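Local atomic coordinates of flap endonuclease 1 (Desulfurococcus amylolyticus, PDB entry 3ORY), a protein that probably cuts 5' flaps from branched DNA intermediates of replication and repair, as flap endonucleases of the XPG family do. Residues L46-A51 with N201-G206; N81-G86 with V341-E346; S151-D154 with P159-Q162. All coordinates share one frame; numbering follows the deposited sequence.

Contact 1: residues L46-A51 with N201-G206; sequences LYQFLA and NLTISG
T203 sits against two consecutive residues of helix 42-52, Q48 and F49, and I204 adds one more methyl contact to Q48. Contacts between carbon and oxygen come closest. The hydroxyl OG1 of T203 rests against the aliphatic base of Q48, 3.4 Å from Q48 CG, with CB a little farther off; no hydrogen bond forms across the pair. The OG1 is placed there by a first torsion of 58°, which sets it between its own backbone N and carbonyl carbon. The two side chains meet at about a right angle, and the hydroxyl touches the CB-CG flank of Q48, not its amide. F49 makes the other such contact: its CE1 lies 3.6 Å from the backbone O of T203, which stands at the ring's edge, near its plane.

The two segments lie within the XPG N-terminal domain, a sequence family of the PIN clan, and the XPG I-region, and the contact joins an N-terminal helix to a loop between strands of the mixed central sheet. The loop 201-205 joins strands 197-200 and 206-209, and its I204 N to N201 O bond of 3.1 Å closes a turn that presents T203 and I204 to the helix.

Purely apolar touches fill in the rest. CE1 of F49 meets T203 CB at 3.9 Å, while CG2 of I204 reaches Q48 CB at 4.0 Å. The F49 ring also packs on L75 and R78 of helix 70-84.

Polar anchoring comes from beyond the pair. The Q48 chain bends at chi2 (-43°), and its OE1 accepts a hydrogen bond from the backbone N of V9, near the start of the modelled chain. On the loop side, R78 gives NH2 to the backbone O of S205.

Contact 2: residues N81-G86 with V341-E346; sequences NIVEAG and VKAFKE
V83 and E84, near the C-terminal end of helix 70-84, pack against A343 and F344 of helix 330-347; a Schellman motif with G86 at positive phi follows. Glycine takes a phi of 91° there, and its N bonds back to V83 O at 2.8 Å.

The V83 side chain leaves the helix toward the partner and divides at CB. CG1 lies anti to the backbone N (chi1 169°), which sends this branch onto the main chain of the second helix. It reaches F344 CA at 4.1 Å and the carbonyl carbon A343 C at 4.2 Å, so the methyl rests on the backbone where the two residues join. The methyl of A343 is a more distant neighbour, 4.5 Å from V83 CG1. CG2, the other branch, turns beside V83's own N and makes no close approach to 341-346. Elsewhere the V83 side chain packs on P89, Y340 and I348, which extend this apolar patch to a strand of the sheet and to the C-terminal end of the modelled chain.

Where E84 faces A343 the backbones come nearest, with 5.4 Å between E84 CA and A343 CA. Alanine's lone methyl fits this close spacing, meeting the aliphatic part of E84 while the glutamate chain runs on extended beyond CG. The side chain of E84 also touches R339, one helical turn earlier than A343. A second grip on the helix end comes from N347, whose ND2 bonds to V83 O. At the closest side-chain approach, A343 CB stands 3.7 Å from E84 CG.

Contact 3: residues S151-D154 with P159-Q162; sequences SLLD and PWVQ
W160 receives two neighbours from helix 143-156: L153 packs beside its pyrrole ring, and D154 accepts a hydrogen bond from its indole N-H. The packed half is apolar. L153 CB comes to 4.1 Å from W160 CD1, approaching the ring obliquely, and the L153 side chain is otherwise buried against Y91 and F93 of strand 88-93, L75 of helix 70-84 and I158. W160 itself also packs on Y91.

The helix is the last in the long helical connection that leaves strand 88-93 and returns as the parallel strand 160-162, a step in the alpha/beta core of this PIN-like nuclease fold. The contact therefore brackets the short turn by which the chain passes from that helix into its strand.

The outer half is polar and more open to solvent, since D154 is exposed and W160 partly so. With CG between the backbone N and carbonyl carbon (chi1 58°), the indole lies over toward the helix, NE1 facing D154. NE1 gives its hydrogen to D154 OD1 at 2.9 Å, with a moderately bent N-H...O angle of 146°. The donor comes to the syn side of OD1 but is displaced from the carboxylate plane, and OD1 lies at the ring's edge. The two flat groups are turned only 19° from parallel. A leucine here has no N-H to offer, so the carboxylate of D154 would probably lose this mate and turn more freely, and a gap is likely to open beside L153.

Near the C-terminal end of its helix, D154 would meet the negative pole of the helix dipole; the indole N-H is likely to ease the cost of a negative charge there without supplying a compensating one.

In the fold
Along the chain the segments run 46-51, 81-86, 151-154, 159-162, 201-206 and 341-346, so contacts 1 and 2 interlock while contact 3 is nested inside the loops both close. Their centres are about 17 to 19 Å apart. Contacts 1 and 2 touch directly, L202 CD2 packing 4.0 Å from I82 CD1. Helix 70-84 links all three: it carries one side of contact 2, and its single residue L75 touches both contact 1 and contact 3. Contact 1 joins an N-terminal helix to an I-region loop, contact 2 joins helix 70-84 to the C-terminal helix 330-347, and contact 3 sets helix 143-156 against the strand it leads into, all in one single-chain fold.

Contact 1: residues L46-A51 with N201-G206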
ATOM      1  N   LEU A  46      -5.991   0.731  -1.374  1.00 23.74           N
ATOM      2  CA  LEU A  46      -7.063   0.350  -2.296  1.00 23.97           C
ATOM      3  C   LEU A  46      -6.612  -0.762  -3.235  1.00 24.43           C
ATOM      4  O   LEU A  46      -7.385  -1.660  -3.543  1.00 25.32           O
ATOM      5  CB  LEU A  46      -7.593   1.572  -3.082  1.00 23.32           C
ATOM      6  CG  LEU A  46      -8.245   2.662  -2.217  1.00 23.79           C
ATOM      7  CD1 LEU A  46      -8.722   3.859  -3.063  1.00 22.79           C
ATOM      8  CD2 LEU A  46      -9.397   2.112  -1.394  1.00 24.87           C
ATOM      9  N   TYR A  47      -5.356  -0.702  -3.677  1.00 24.42           N
ATOM     10  CA  TYR A  47      -4.767  -1.775  -4.470  1.00 24.86           C
ATOM     11  C   TYR A  47      -4.687  -3.098  -3.705  1.00 25.66           C
ATOM     12  O   TYR A  47      -4.948  -4.169  -4.280  1.00 25.54           O
ATOM     13  CB  TYR A  47      -3.388  -1.363  -5.024  1.00 25.18           C
ATOM     14  CG  TYR A  47      -3.499  -0.683  -6.375  1.00 26.76           C
ATOM     15  CD1 TYR A  47      -4.082  -1.351  -7.462  1.00 29.03           C
ATOM     16  CD2 TYR A  47      -3.061   0.623  -6.566  1.00 29.26           C
ATOM     17  CE1 TYR A  47      -4.202  -0.747  -8.701  1.00 30.41           C
ATOM     18  CE2 TYR A  47      -3.187   1.254  -7.824  1.00 28.83           C
ATOM     19  CZ  TYR A  47      -3.753   0.555  -8.873  1.00 30.92           C
ATOM     20  OH  TYR A  47      -3.893   1.141 -10.106  1.00 33.28           O
ATOM     21  N   GLN A  48      -4.332  -3.029  -2.418  1.00 25.08           N
ATOM     22  CA  GLN A  48      -4.304  -4.241  -1.583  1.00 26.45           C
ATOM     23  C   GLN A  48      -5.685  -4.892  -1.492  1.00 26.68           C
ATOM     24  O   GLN A  48      -5.809  -6.114  -1.654  1.00 26.87           O
ATOM     25  CB  GLN A  48      -3.765  -3.968  -0.176  1.00 26.61           C
ATOM     26  CG  GLN A  48      -2.339  -3.439  -0.118  1.00 27.57           C
ATOM     27  CD  GLN A  48      -1.379  -4.146  -1.068  1.00 29.79           C
ATOM     28  OE1 GLN A  48      -1.370  -5.381  -1.185  1.00 27.85           O
ATOM     29  NE2 GLN A  48      -0.541  -3.361  -1.735  1.00 28.36           N
ATOM     30  N   PHE A  49      -6.708  -4.068  -1.260  1.00 26.61           N
ATOM     31  CA  PHE A  49      -8.090  -4.553  -1.171  1.00 27.62           C
ATOM     32  C   PHE A  49      -8.574  -5.140  -2.501  1.00 28.15           C
ATOM     33  O   PHE A  49      -9.265  -6.173  -2.533  1.00 28.73           O
ATOM     34  CB  PHE A  49      -9.024  -3.429  -0.722  1.00 27.07           C
ATOM     35  CG  PHE A  49      -8.646  -2.811   0.602  1.00 27.62           C
ATOM     36  CD1 PHE A  49      -8.133  -3.590   1.636  1.00 26.67           C
ATOM     37  CD2 PHE A  49      -8.839  -1.443   0.822  1.00 27.45           C
ATOM     38  CE1 PHE A  49      -7.779  -3.022   2.871  1.00 28.02           C
ATOM     39  CE2 PHE A  49      -8.501  -0.863   2.055  1.00 26.64           C
ATOM     40  CZ  PHE A  49      -7.975  -1.653   3.081  1.00 26.13           C
ATOM     41  N   LEU A  50      -8.202  -4.485  -3.598  1.00 27.91           N
ATOM     42  CA  LEU A  50      -8.546  -4.974  -4.929  1.00 28.97           C
ATOM     43  C   LEU A  50      -7.994  -6.375  -5.184  1.00 30.13           C
ATOM     44  O   LEU A  50      -8.673  -7.210  -5.785  1.00 31.08           O
ATOM     45  CB  LEU A  50      -8.074  -3.997  -6.018  1.00 28.12           C
ATOM     46  CG  LEU A  50      -8.890  -2.720  -6.206  1.00 27.20           C
ATOM     47  CD1 LEU A  50      -8.185  -1.753  -7.179  1.00 26.36           C
ATOM     48  CD2 LEU A  50     -10.303  -3.037  -6.700  1.00 27.36           C
ATOM     49  N   ALA A  51      -6.782  -6.633  -4.699  1.00 30.35           N
ATOM     50  CA  ALA A  51      -6.128  -7.921  -4.894  1.00 31.75           C
ATOM     51  C   ALA A  51      -6.550  -8.981  -3.865  1.00 33.25           C
ATOM     52  O   ALA A  51      -6.643 -10.167  -4.192  1.00 33.88           O
ATOM     53  CB  ALA A  51      -4.600  -7.744  -4.871  1.00 31.35           C
ATOM     54  N   ASN A 201       1.871  -4.362   6.186  1.00 32.51           N
ATOM     55  CA  ASN A 201       0.872  -5.439   6.382  1.00 33.32           C
ATOM     56  C   ASN A 201      -0.408  -5.030   7.109  1.00 33.74           C
ATOM     57  O   ASN A 201      -1.283  -5.864   7.342  1.00 34.41           O
ATOM     58  CB  ASN A 201       1.482  -6.689   7.047  1.00 34.16           C
ATOM     59  CG  ASN A 201       2.676  -7.246   6.285  1.00 34.58           C
ATOM     60  OD1 ASN A 201       3.588  -7.831   6.878  1.00 37.10           O
ATOM     61  ND2 ASN A 201       2.668  -7.089   4.980  1.00 32.57           N
ATOM     62  N   LEU A 202      -0.521  -3.755   7.466  1.00 33.98           N
ATOM     63  CA  LEU A 202      -1.683  -3.275   8.209  1.00 35.04           C
ATOM     64  C   LEU A 202      -2.993  -3.471   7.442  1.00 34.94           C
ATOM     65  O   LEU A 202      -4.032  -3.706   8.044  1.00 35.36           O
ATOM     66  CB  LEU A 202      -1.501  -1.810   8.606  1.00 35.29           C
ATOM     67  CG  LEU A 202      -2.362  -1.279   9.749  1.00 36.77           C
ATOM     68  CD1 LEU A 202      -1.829  -1.703  11.127  1.00 39.84           C
ATOM     69  CD2 LEU A 202      -2.457   0.235   9.649  1.00 38.50           C
ATOM     70  N   THR A 203      -2.939  -3.405   6.115  1.00 34.91           N
ATOM     71  CA  THR A 203      -4.152  -3.545   5.308  1.00 35.03           C
ATOM     72  C   THR A 203      -4.480  -5.002   4.986  1.00 36.24           C
ATOM     73  O   THR A 203      -5.546  -5.290   4.451  1.00 35.69           O
ATOM     74  CB  THR A 203      -4.062  -2.744   3.994  1.00 34.37           C
ATOM     75  OG1 THR A 203      -2.923  -3.189   3.250  1.00 33.40           O
ATOM     76  CG2 THR A 203      -3.939  -1.251   4.288  1.00 32.86           C
ATOM     77  N   ILE A 204      -3.568  -5.918   5.319  1.00 37.61           N
ATOM     78  CA  ILE A 204      -3.716  -7.324   4.937  1.00 39.23           C
ATOM     79  C   ILE A 204      -3.432  -8.331   6.057  1.00 41.32           C
ATOM     80  O   ILE A 204      -3.360  -9.529   5.790  1.00 41.50           O
ATOM     81  CB  ILE A 204      -2.825  -7.701   3.707  1.00 38.99           C
ATOM     82  CG1 ILE A 204      -1.331  -7.463   4.007  1.00 38.61           C
ATOM     83  CG2 ILE A 204      -3.298  -6.976   2.436  1.00 37.63           C
ATOM     84  CD1 ILE A 204      -0.355  -8.195   3.051  1.00 37.80           C
ATOM     85  N   SER A 205      -3.261  -7.852   7.291  1.00 43.17           N
ATOM     86  CA  SER A 205      -2.873  -8.729   8.407  1.00 45.86           C
ATOM     87  C   SER A 205      -3.984  -9.705   8.794  1.00 48.22           C
ATOM     88  O   SER A 205      -5.155  -9.492   8.469  1.00 47.85           O
ATOM     89  CB  SER A 205      -2.391  -7.925   9.623  1.00 45.50           C
ATOM     90  OG  SER A 205      -3.382  -7.035  10.104  1.00 45.91           O
ATOM     91  N   GLY A 206      -3.600 -10.778   9.482  1.00 51.22           N
ATOM     92  CA  GLY A 206      -4.538 -11.821   9.881  1.00 54.89           C
ATOM     93  C   GLY A 206      -4.182 -13.175   9.301  1.00 57.65           C
ATOM     94  O   GLY A 206      -3.050 -13.408   8.867  1.00 57.48           O
TER

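Contact 2: residues N81-G86 with V341-E346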
ATOM      1  N   ASN A  81     -11.743  -2.733  11.646  1.00 34.81           N
ATOM      2  CA  ASN A  81     -10.815  -3.564  12.438  1.00 36.22           C
ATOM      3  C   ASN A  81      -9.697  -2.760  13.066  1.00 35.53           C
ATOM      4  O   ASN A  81      -9.322  -2.994  14.215  1.00 35.51           O
ATOM      5  CB  ASN A  81     -10.178  -4.642  11.579  1.00 37.28           C
ATOM      6  CG  ASN A  81     -11.125  -5.751  11.234  1.00 41.95           C
ATOM      7  OD1 ASN A  81     -11.918  -6.227  12.078  1.00 46.07           O
ATOM      8  ND2 ASN A  81     -11.041  -6.204   9.985  1.00 45.84           N
ATOM      9  N   ILE A  82      -9.167  -1.821  12.289  1.00 34.17           N
ATOM     10  CA  ILE A  82      -8.071  -0.958  12.720  1.00 33.96           C
ATOM     11  C   ILE A  82      -8.528  -0.095  13.900  1.00 34.35           C
ATOM     12  O   ILE A  82      -7.854  -0.023  14.924  1.00 34.75           O
ATOM     13  CB  ILE A  82      -7.557  -0.116  11.521  1.00 32.64           C
ATOM     14  CG1 ILE A  82      -6.749  -1.007  10.576  1.00 32.30           C
ATOM     15  CG2 ILE A  82      -6.715   1.050  11.973  1.00 32.86           C
ATOM     16  CD1 ILE A  82      -6.361  -0.318   9.269  1.00 29.54           C
ATOM     17  N   VAL A  83      -9.694   0.523  13.754  1.00 34.43           N
ATOM     18  CA  VAL A  83     -10.323   1.285  14.840  1.00 35.50           C
ATOM     19  C   VAL A  83     -10.625   0.419  16.078  1.00 36.65           C
ATOM     20  O   VAL A  83     -10.375   0.853  17.206  1.00 37.00           O
ATOM     21  CB  VAL A  83     -11.593   2.022  14.345  1.00 35.31           C
ATOM     22  CG1 VAL A  83     -12.388   2.598  15.510  1.00 35.96           C
ATOM     23  CG2 VAL A  83     -11.210   3.142  13.353  1.00 34.15           C
ATOM     24  N   GLU A  84     -11.133  -0.799  15.863  1.00 37.42           N
ATOM     25  CA  GLU A  84     -11.420  -1.749  16.966  1.00 38.95           C
ATOM     26  C   GLU A  84     -10.164  -2.152  17.733  1.00 39.55           C
ATOM     27  O   GLU A  84     -10.228  -2.506  18.917  1.00 40.53           O
ATOM     28  CB  GLU A  84     -12.148  -2.997  16.452  1.00 39.23           C
ATOM     29  CG  GLU A  84     -13.635  -2.764  16.168  1.00 41.24           C
ATOM     30  CD  GLU A  84     -14.304  -3.890  15.392  1.00 44.20           C
ATOM     31  OE1 GLU A  84     -13.602  -4.800  14.907  1.00 46.15           O
ATOM     32  OE2 GLU A  84     -15.547  -3.859  15.259  1.00 45.94           O
ATOM     33  N   ALA A  85      -9.023  -2.103  17.052  1.00 38.63           N
ATOM     34  CA  ALA A  85      -7.735  -2.334  17.684  1.00 38.69           C
ATOM     35  C   ALA A  85      -7.212  -1.112  18.448  1.00 38.48           C
ATOM     36  O   ALA A  85      -6.173  -1.192  19.108  1.00 38.70           O
ATOM     37  CB  ALA A  85      -6.725  -2.778  16.644  1.00 38.42           C
ATOM     38  N   GLY A  86      -7.919   0.016  18.350  1.00 37.89           N
ATOM     39  CA  GLY A  86      -7.522   1.243  19.056  1.00 37.75           C
ATOM     40  C   GLY A  86      -6.613   2.167  18.258  1.00 36.75           C
ATOM     41  O   GLY A  86      -6.163   3.201  18.763  1.00 36.68           O
ATOM     42  N   VAL A 341     -19.505   1.841  15.576  1.00 39.35           N
ATOM     43  CA  VAL A 341     -19.860   3.056  16.324  1.00 40.76           C
ATOM     44  C   VAL A 341     -19.468   2.956  17.806  1.00 42.27           C
ATOM     45  O   VAL A 341     -18.998   3.932  18.398  1.00 42.25           O
ATOM     46  CB  VAL A 341     -21.344   3.504  16.141  1.00 40.99           C
ATOM     47  CG1 VAL A 341     -21.624   3.857  14.670  1.00 40.32           C
ATOM     48  CG2 VAL A 341     -22.336   2.462  16.651  1.00 41.81           C
ATOM     49  N   LYS A 342     -19.633   1.771  18.388  1.00 43.87           N
ATOM     50  CA  LYS A 342     -19.226   1.543  19.775  1.00 45.95           C
ATOM     51  C   LYS A 342     -17.716   1.685  19.939  1.00 45.82           C
ATOM     52  O   LYS A 342     -17.247   2.418  20.812  1.00 45.99           O
ATOM     53  CB  LYS A 342     -19.712   0.182  20.282  1.00 47.07           C
ATOM     54  CG  LYS A 342     -21.245   0.043  20.390  1.00 50.23           C
ATOM     55  CD  LYS A 342     -21.861   0.837  21.567  1.00 55.93           C
ATOM     56  CE  LYS A 342     -22.261   2.277  21.177  1.00 57.23           C
ATOM     57  NZ  LYS A 342     -23.319   2.339  20.121  1.00 58.51           N
ATOM     58  N   ALA A 343     -16.963   1.015  19.070  1.00 45.81           N
ATOM     59  CA  ALA A 343     -15.505   1.074  19.126  1.00 46.03           C
ATOM     60  C   ALA A 343     -14.988   2.491  18.848  1.00 46.07           C
ATOM     61  O   ALA A 343     -14.006   2.920  19.450  1.00 45.89           O
ATOM     62  CB  ALA A 343     -14.890   0.059  18.174  1.00 45.52           C
ATOM     63  N   PHE A 344     -15.667   3.220  17.958  1.00 46.26           N
ATOM     64  CA  PHE A 344     -15.307   4.610  17.644  1.00 46.66           C
ATOM     65  C   PHE A 344     -15.427   5.502  18.878  1.00 48.01           C
ATOM     66  O   PHE A 344     -14.525   6.271  19.189  1.00 47.50           O
ATOM     67  CB  PHE A 344     -16.194   5.162  16.518  1.00 46.16           C
ATOM     68  CG  PHE A 344     -15.724   6.479  15.959  1.00 45.82           C
ATOM     69  CD1 PHE A 344     -15.000   6.524  14.771  1.00 45.42           C
ATOM     70  CD2 PHE A 344     -16.015   7.676  16.611  1.00 46.78           C
ATOM     71  CE1 PHE A 344     -14.562   7.742  14.240  1.00 44.65           C
ATOM     72  CE2 PHE A 344     -15.577   8.898  16.089  1.00 46.61           C
ATOM     73  CZ  PHE A 344     -14.849   8.926  14.907  1.00 45.30           C
ATOM     74  N   LYS A 345     -16.565   5.391  19.555  1.00 50.00           N
ATOM     75  CA  LYS A 345     -16.854   6.139  20.775  1.00 52.55           C
ATOM     76  C   LYS A 345     -15.815   5.845  21.872  1.00 53.79           C
ATOM     77  O   LYS A 345     -15.360   6.759  22.555  1.00 54.15           O
ATOM     78  CB  LYS A 345     -18.280   5.801  21.237  1.00 53.46           C
ATOM     79  CG  LYS A 345     -18.837   6.582  22.431  1.00 56.29           C
ATOM     80  CD  LYS A 345     -20.311   6.200  22.649  1.00 59.46           C
ATOM     81  CE  LYS A 345     -20.700   6.144  24.127  1.00 62.22           C
ATOM     82  NZ  LYS A 345     -21.162   7.458  24.670  1.00 64.15           N
ATOM     83  N   GLU A 346     -15.428   4.576  22.007  1.00 54.94           N
ATOM     84  CA  GLU A 346     -14.488   4.142  23.046  1.00 56.87           C
ATOM     85  C   GLU A 346     -13.023   4.473  22.732  1.00 56.60           C
ATOM     86  O   GLU A 346     -12.290   4.936  23.610  1.00 56.80           O
ATOM     87  CB  GLU A 346     -14.637   2.636  23.321  1.00 57.43           C
ATOM     88  CG  GLU A 346     -15.925   2.246  24.064  1.00 60.69           C
ATOM     89  CD  GLU A 346     -16.326   0.775  23.872  1.00 63.50           C
ATOM     90  OE1 GLU A 346     -15.770   0.100  22.973  1.00 64.38           O
ATOM     91  OE2 GLU A 346     -17.212   0.295  24.619  1.00 65.16           O
TER

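Contact 3: residues S151-D154 with P159-Q162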
ATOM      1  N   SER A 151     -15.589   9.305  -0.288  1.00 26.44           N
ATOM      2  CA  SER A 151     -16.968   9.443   0.205  1.00 27.17           C
ATOM      3  C   SER A 151     -17.263   8.470   1.336  1.00 26.87           C
ATOM      4  O   SER A 151     -17.920   8.835   2.311  1.00 27.49           O
ATOM      5  CB  SER A 151     -17.987   9.231  -0.919  1.00 27.38           C
ATOM      6  OG  SER A 151     -17.865  10.247  -1.901  1.00 30.09           O
ATOM      7  N   LEU A 152     -16.797   7.231   1.204  1.00 26.56           N
ATOM      8  CA  LEU A 152     -17.016   6.231   2.253  1.00 27.28           C
ATOM      9  C   LEU A 152     -16.332   6.630   3.571  1.00 27.27           C
ATOM     10  O   LEU A 152     -16.933   6.538   4.647  1.00 27.77           O
ATOM     11  CB  LEU A 152     -16.559   4.837   1.799  1.00 27.15           C
ATOM     12  CG  LEU A 152     -16.663   3.727   2.859  1.00 28.45           C
ATOM     13  CD1 LEU A 152     -18.136   3.485   3.297  1.00 29.31           C
ATOM     14  CD2 LEU A 152     -16.020   2.437   2.360  1.00 27.87           C
ATOM     15  N   LEU A 153     -15.075   7.066   3.483  1.00 26.78           N
ATOM     16  CA  LEU A 153     -14.344   7.508   4.668  1.00 26.78           C
ATOM     17  C   LEU A 153     -15.045   8.679   5.352  1.00 27.57           C
ATOM     18  O   LEU A 153     -15.172   8.679   6.584  1.00 27.46           O
ATOM     19  CB  LEU A 153     -12.876   7.831   4.337  1.00 26.48           C
ATOM     20  CG  LEU A 153     -12.059   6.632   3.826  1.00 25.13           C
ATOM     21  CD1 LEU A 153     -10.726   7.084   3.224  1.00 25.96           C
ATOM     22  CD2 LEU A 153     -11.828   5.577   4.917  1.00 23.51           C
ATOM     23  N   ASP A 154     -15.507   9.658   4.555  1.00 27.51           N
ATOM     24  CA  ASP A 154     -16.316  10.770   5.073  1.00 28.79           C
ATOM     25  C   ASP A 154     -17.509  10.251   5.877  1.00 29.68           C
ATOM     26  O   ASP A 154     -17.746  10.693   7.007  1.00 30.30           O
ATOM     27  CB  ASP A 154     -16.845  11.674   3.942  1.00 28.16           C
ATOM     28  CG  ASP A 154     -15.738  12.434   3.213  1.00 27.97           C
ATOM     29  OD1 ASP A 154     -14.583  12.446   3.692  1.00 26.87           O
ATOM     30  OD2 ASP A 154     -16.036  13.013   2.140  1.00 28.93           O
ATOM     31  N   PRO A 159     -10.719  10.664   8.797  1.00 28.12           N
ATOM     32  CA  PRO A 159     -10.040  11.740   8.067  1.00 27.46           C
ATOM     33  C   PRO A 159      -9.176  11.222   6.924  1.00 26.57           C
ATOM     34  O   PRO A 159      -8.642  10.111   6.988  1.00 26.28           O
ATOM     35  CB  PRO A 159      -9.142  12.371   9.132  1.00 27.58           C
ATOM     36  CG  PRO A 159      -8.871  11.240  10.092  1.00 28.88           C
ATOM     37  CD  PRO A 159     -10.170  10.484  10.152  1.00 28.24           C
ATOM     38  N   TRP A 160      -9.060  12.027   5.879  1.00 26.36           N
ATOM     39  CA  TRP A 160      -8.083  11.778   4.829  1.00 26.23           C
ATOM     40  C   TRP A 160      -7.492  13.112   4.377  1.00 26.18           C
ATOM     41  O   TRP A 160      -8.136  14.171   4.468  1.00 26.33           O
ATOM     42  CB  TRP A 160      -8.673  10.970   3.657  1.00 25.82           C
ATOM     43  CG  TRP A 160      -9.864  11.610   3.010  1.00 27.62           C
ATOM     44  CD1 TRP A 160     -11.180  11.385   3.312  1.00 27.80           C
ATOM     45  CD2 TRP A 160      -9.854  12.588   1.965  1.00 28.11           C
ATOM     46  NE1 TRP A 160     -11.985  12.164   2.524  1.00 29.19           N
ATOM     47  CE2 TRP A 160     -11.197  12.912   1.686  1.00 28.61           C
ATOM     48  CE3 TRP A 160      -8.837  13.220   1.234  1.00 28.77           C
ATOM     49  CZ2 TRP A 160     -11.554  13.843   0.715  1.00 30.29           C
ATOM     50  CZ3 TRP A 160      -9.184  14.142   0.276  1.00 28.29           C
ATOM     51  CH2 TRP A 160     -10.538  14.446   0.015  1.00 30.95           C
ATOM     52  N   VAL A 161      -6.262  13.045   3.899  1.00 25.54           N
ATOM     53  CA  VAL A 161      -5.499  14.221   3.557  1.00 25.41           C
ATOM     54  C   VAL A 161      -5.264  14.221   2.053  1.00 25.26           C
ATOM     55  O   VAL A 161      -4.889  13.195   1.480  1.00 25.14           O
ATOM     56  CB  VAL A 161      -4.160  14.229   4.340  1.00 25.29           C
ATOM     57  CG1 VAL A 161      -3.218  15.322   3.827  1.00 24.07           C
ATOM     58  CG2 VAL A 161      -4.441  14.410   5.834  1.00 25.33           C
ATOM     59  N   GLN A 162      -5.509  15.370   1.420  1.00 25.62           N
ATOM     60  CA  GLN A 162      -5.196  15.560   0.011  1.00 25.08           C
ATOM     61  C   GLN A 162      -3.724  15.945  -0.123  1.00 25.21           C
ATOM     62  O   GLN A 162      -3.331  17.062   0.217  1.00 25.48           O
ATOM     63  CB  GLN A 162      -6.085  16.657  -0.607  1.00 25.69           C
ATOM     64  CG  GLN A 162      -5.867  16.831  -2.120  1.00 24.45           C
ATOM     65  CD  GLN A 162      -5.987  15.511  -2.856  1.00 24.68           C
ATOM     66  OE1 GLN A 162      -7.078  14.951  -2.943  1.00 25.27           O
ATOM     67  NE2 GLN A 162      -4.859  14.994  -3.385  1.00 22.03           N
TER